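Local structure of universal stress protein (Pseudomonas aeruginosa UCBPP-PA14, 7MQ5) at residues A[11-16]-A[93-98]; A[39-44]-A[79-84]. The protein is of unknown function but, as a member of the universal stress protein family, probably takes part in the bacterial response to stress. One frame throughout, in Å; residues are numbered along the deposited sequence. Where two conformers were deposited one is given.

Contact 1: A[11-16]-A[93-98]; sequences LVVIEP and IIKQHF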
# COMPACT_ATOMS: atom_id res chain seq x y z
N LEU A 11 8.22 -6.94 6.48
CA LEU A 11 9.53 -6.25 6.48
C LEU A 11 9.29 -4.80 6.90
O LEU A 11 8.50 -4.09 6.23
CB LEU A 11 10.16 -6.34 5.09
CG LEU A 11 11.53 -5.68 4.97
CD1 LEU A 11 12.54 -6.37 5.88
CD2 LEU A 11 12.00 -5.70 3.52
N VAL A 12 9.94 -4.38 7.98
CA VAL A 12 9.80 -3.00 8.51
C VAL A 12 11.11 -2.27 8.25
O VAL A 12 12.15 -2.68 8.82
CB VAL A 12 9.45 -3.00 10.00
CG1 VAL A 12 9.15 -1.60 10.49
CG2 VAL A 12 8.31 -3.95 10.32
N VAL A 13 11.08 -1.25 7.41
CA VAL A 13 12.30 -0.45 7.14
C VAL A 13 12.45 0.56 8.28
O VAL A 13 11.57 1.41 8.46
CB VAL A 13 12.22 0.22 5.77
CG1 VAL A 13 13.46 1.07 5.52
CG2 VAL A 13 12.03 -0.81 4.68
N ILE A 14 13.55 0.43 9.02
CA ILE A 14 13.86 1.28 10.20
C ILE A 14 14.89 2.34 9.79
O ILE A 14 15.95 1.97 9.29
CB ILE A 14 14.41 0.41 11.36
CG1 ILE A 14 13.41 -0.66 11.81
CG2 ILE A 14 14.85 1.29 12.53
CD1 ILE A 14 12.12 -0.12 12.41
N GLU A 15 14.57 3.61 10.03
CA GLU A 15 15.52 4.72 9.76
C GLU A 15 16.34 4.97 11.02
O GLU A 15 15.81 4.95 12.13
CB GLU A 15 14.79 6.02 9.43
CG GLU A 15 14.11 6.03 8.08
CD GLU A 15 15.01 6.27 6.87
OE1 GLU A 15 16.20 6.63 7.06
OE2 GLU A 15 14.52 6.14 5.74
N PRO A 16 17.66 5.17 10.90
CA PRO A 16 18.47 5.49 12.08
C PRO A 16 18.46 6.94 12.59
O PRO A 16 18.73 7.14 13.79
CB PRO A 16 19.89 5.14 11.62
CG PRO A 16 19.86 5.30 10.10
CD PRO A 16 18.46 4.88 9.70
N ILE A 93 5.99 -4.97 2.74
CA ILE A 93 7.09 -4.04 3.10
C ILE A 93 6.43 -2.76 3.62
O ILE A 93 5.54 -2.24 2.93
CB ILE A 93 7.98 -3.74 1.88
CG1 ILE A 93 8.65 -5.01 1.36
CG2 ILE A 93 8.99 -2.65 2.21
CD1 ILE A 93 9.30 -4.85 -0.00
N ILE A 94 6.87 -2.28 4.78
CA ILE A 94 6.40 -0.99 5.33
C ILE A 94 7.59 -0.04 5.35
O ILE A 94 8.64 -0.37 5.96
CB ILE A 94 5.76 -1.12 6.71
CG1 ILE A 94 4.66 -2.18 6.73
CG2 ILE A 94 5.27 0.25 7.18
CD1 ILE A 94 3.99 -2.33 8.08
N LYS A 95 7.43 1.11 4.70
CA LYS A 95 8.50 2.13 4.68
C LYS A 95 7.87 3.51 4.84
O LYS A 95 6.85 3.80 4.18
CB LYS A 95 9.31 2.05 3.39
CG LYS A 95 10.45 3.05 3.39
CD LYS A 95 11.39 2.98 2.21
CE LYS A 95 12.44 4.08 2.28
NZ LYS A 95 11.84 5.44 2.17
N GLN A 96 8.49 4.35 5.65
CA GLN A 96 8.00 5.73 5.79
C GLN A 96 8.58 6.62 4.69
O GLN A 96 9.77 6.52 4.35
CB GLN A 96 8.37 6.28 7.17
CG GLN A 96 7.93 7.73 7.36
CD GLN A 96 7.95 8.20 8.80
OE1 GLN A 96 8.38 7.50 9.72
NE2 GLN A 96 7.49 9.42 8.98
N HIS A 97 7.72 7.47 4.16
CA HIS A 97 8.09 8.48 3.15
C HIS A 97 8.74 9.69 3.82
O HIS A 97 8.14 10.24 4.76
CB HIS A 97 6.84 8.92 2.40
CG HIS A 97 7.03 10.12 1.56
ND1 HIS A 97 6.29 11.27 1.75
CD2 HIS A 97 7.86 10.36 0.53
CE1 HIS A 97 6.66 12.17 0.86
NE2 HIS A 97 7.63 11.63 0.09
N PHE A 98 9.93 10.05 3.34
CA PHE A 98 10.65 11.27 3.77
C PHE A 98 10.94 12.08 2.51
O PHE A 98 11.79 11.69 1.71
CB PHE A 98 11.91 10.93 4.57
CG PHE A 98 11.65 10.23 5.88
CD1 PHE A 98 11.24 10.94 6.99
CD2 PHE A 98 11.82 8.86 6.00
CE1 PHE A 98 10.98 10.30 8.19
CE2 PHE A 98 11.57 8.22 7.20
CZ PHE A 98 11.14 8.94 8.29
O HOH W 1 10.71 3.80 7.44
O HOH W 2 11.98 5.15 5.57
O HOH W 3 13.99 7.10 2.88

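Contact 2: A[39-44]-A[79-84]; sequences HLLVCE and QTIIAE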
# COMPACT_ATOMS: atom_id res chain seq x y z
N HIS A 39 10.17 -8.38 10.75
CA HIS A 39 11.62 -8.35 10.46
C HIS A 39 12.04 -6.90 10.31
O HIS A 39 11.58 -6.22 9.37
CB HIS A 39 11.96 -9.18 9.23
CG HIS A 39 13.42 -9.23 8.98
ND1 HIS A 39 14.27 -9.95 9.81
CD2 HIS A 39 14.19 -8.67 8.03
CE1 HIS A 39 15.50 -9.82 9.35
NE2 HIS A 39 15.48 -9.05 8.26
N LEU A 40 12.86 -6.42 11.23
CA LEU A 40 13.30 -5.01 11.23
C LEU A 40 14.62 -4.89 10.46
O LEU A 40 15.59 -5.58 10.82
CB LEU A 40 13.49 -4.51 12.66
CG LEU A 40 12.39 -4.85 13.66
CD1 LEU A 40 12.65 -4.19 15.00
CD2 LEU A 40 11.01 -4.48 13.14
N LEU A 41 14.66 -4.00 9.48
CA LEU A 41 15.84 -3.85 8.62
C LEU A 41 16.36 -2.42 8.67
O LEU A 41 15.58 -1.49 8.43
CB LEU A 41 15.47 -4.21 7.18
CG LEU A 41 16.52 -3.89 6.11
CD1 LEU A 41 17.75 -4.78 6.28
CD2 LEU A 41 15.93 -4.01 4.71
N VAL A 42 17.66 -2.28 8.94
CA VAL A 42 18.36 -0.98 8.76
C VAL A 42 19.24 -1.12 7.52
O VAL A 42 20.05 -2.05 7.48
CB VAL A 42 19.17 -0.55 10.00
CG1 VAL A 42 19.99 0.69 9.70
CG2 VAL A 42 18.28 -0.33 11.20
N CYS A 43 19.08 -0.21 6.57
CA CYS A 43 19.86 -0.23 5.31
C CYS A 43 21.01 0.77 5.43
O CYS A 43 20.80 1.96 5.19
CB CYS A 43 18.99 0.11 4.12
SG CYS A 43 17.58 -1.00 3.92
N GLU A 44 22.19 0.27 5.82
CA GLU A 44 23.37 1.15 6.00
C GLU A 44 24.61 0.28 6.09
O GLU A 44 24.52 -0.83 6.63
CB GLU A 44 23.23 1.98 7.28
CG GLU A 44 24.39 2.95 7.48
CD GLU A 44 24.32 3.81 8.73
OE1 GLU A 44 23.19 4.16 9.14
OE2 GLU A 44 25.39 4.14 9.27
N GLN A 79 17.25 -1.76 -3.54
CA GLN A 79 17.74 -3.14 -3.78
C GLN A 79 18.00 -3.86 -2.46
O GLN A 79 17.73 -5.08 -2.37
CB GLN A 79 18.98 -3.11 -4.67
CG GLN A 79 18.63 -2.83 -6.12
CD GLN A 79 19.86 -2.62 -6.96
OE1 GLN A 79 20.21 -3.47 -7.77
NE2 GLN A 79 20.53 -1.51 -6.72
N THR A 80 18.48 -3.14 -1.45
CA THR A 80 18.73 -3.75 -0.12
C THR A 80 17.40 -4.22 0.48
O THR A 80 17.30 -5.35 0.99
CB THR A 80 19.45 -2.77 0.81
OG1 THR A 80 20.68 -2.38 0.22
CG2 THR A 80 19.70 -3.37 2.17
N ILE A 81 16.38 -3.37 0.37
CA ILE A 81 15.03 -3.72 0.89
C ILE A 81 14.47 -4.94 0.16
O ILE A 81 13.99 -5.88 0.83
CB ILE A 81 14.10 -2.51 0.77
CG1 ILE A 81 14.61 -1.35 1.62
CG2 ILE A 81 12.68 -2.89 1.13
CD1 ILE A 81 13.94 -0.03 1.35
N ILE A 82 14.50 -4.94 -1.18
CA ILE A 82 13.92 -6.10 -1.91
C ILE A 82 14.75 -7.37 -1.63
O ILE A 82 14.14 -8.44 -1.45
CB ILE A 82 13.78 -5.77 -3.41
CG1 ILE A 82 12.71 -4.68 -3.59
CG2 ILE A 82 13.48 -7.01 -4.23
CD1 ILE A 82 12.66 -4.08 -4.97
N ALA A 83 16.08 -7.26 -1.55
CA ALA A 83 16.87 -8.47 -1.25
C ALA A 83 16.47 -9.02 0.13
O ALA A 83 16.43 -10.26 0.30
CB ALA A 83 18.35 -8.18 -1.31
N GLU A 84 16.19 -8.14 1.09
CA GLU A 84 15.80 -8.62 2.44
C GLU A 84 14.41 -9.26 2.38
O GLU A 84 14.18 -10.29 3.06
CB GLU A 84 15.84 -7.48 3.45
CG GLU A 84 15.98 -7.97 4.87
CD GLU A 84 17.37 -8.49 5.21
OE1 GLU A 84 18.29 -8.44 4.34
OE2 GLU A 84 17.54 -8.91 6.37

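Contact 1: A[11-16]-A[93-98]
Leu11 and Val12 pair with Ile93 and Ile94 as neighbouring parallel strands, their axes 13° apart, through two nearly straight backbone hydrogen bonds: Ile94 N to Leu11 O at 2.8 Å and Val13 N to Ile94 O at 3.0 Å. On one face of the sheet, in one of the two conformers of Leu11, its CD2 rests beside CG1 of Ile93. Val12 and Ile94 project from the other face, where helix 22-34 covers them. Past the last bridge the strands part. Val13 sets its CB 4.1 Å from CG of Lys95, against the aliphatic part of that chain, and one water joins Val13 O to Gln96 N. Chi1 (-71°) sets CG of Glu15 3.5 Å from Phe98 CE2, and a bend at chi2 then carries the carboxylate back alongside the ring, its plane 82° from that of the ring. A second water links Glu15 OE2 to Gln96 O, and a third links that same oxygen to Lys95 NZ, which also bonds Gln96 O and forms a salt bridge with Asp112. Strands 9-13 and 92-96, first and fourth in a parallel 3-2-1-4-5 order, adjoin where the winding reverses, as in Rossmann-like alpha/beta folds, consistent with the universal stress protein family.

Contact 2: A[39-44]-A[79-84]
Thr80 opens the contact by pressing CG2 against the sulfur of Cys43, 3.6 Å from SG. With OG1 anti to the carbonyl carbon, CG2 is the branch left to face the strand, while OG1 bonds Ser76 O and Lys74 N. Ile81 follows with CG1 3.8 Å from the same sulfur, so that Cys43 SG meets the side chains of two successive helix residues. The CA of Ile81 also lies 3.9 Å from CD2 of Leu41. Here a helix lies along the face of a parallel sheet, roughly antiparallel to strand 39-43 (151°), with the axes of the two short segments 9.2 Å apart at closest approach, the layered arrangement of an alpha/beta sandwich. One turn beyond Thr80, Glu84 spans both apolar and polar ground. Its CB touches Leu41 CD2 at 3.7 Å, while Leu41 CD1 lies 3.9 Å from the carboxylate carbon CD. A bend at chi2 (74°) turns the carboxylate toward His39, whose NE2 donates to Glu84 OE2 at 2.8 Å. That bond enters at the ring edge, uses the anti lone pair of OE2, and joins two nearly coplanar groups, 18° apart. Asn70 ND2 gives OE2 a second hydrogen bond, and the other ring nitrogen, His39 ND1, bonds Ser68 OG; with both nitrogens engaged, the imidazole is held against rotation in this buried position.

How the contacts relate
From the N terminus, strand 9-13 leads through helix 22-34 to strand 37-43, which lies beside it in the sheet. After helix 50-62 and strand 67-72 the chain enters helix 77-88, where contact 2 closes the inner loop on strand 37-43. Strand 92-96 follows directly and, on the far side of strand 9-13 from 37-43, closes the outer loop as contact 1, so contact 2 is nested within it. Their centres are about 9 Å apart. They meet through strand 9-13: Val12 N lies 2.8 Å from His39 O, a probable hydrogen bond, and Ile14 N lies 2.9 Å from Leu41 O, likewise a probable hydrogen bond.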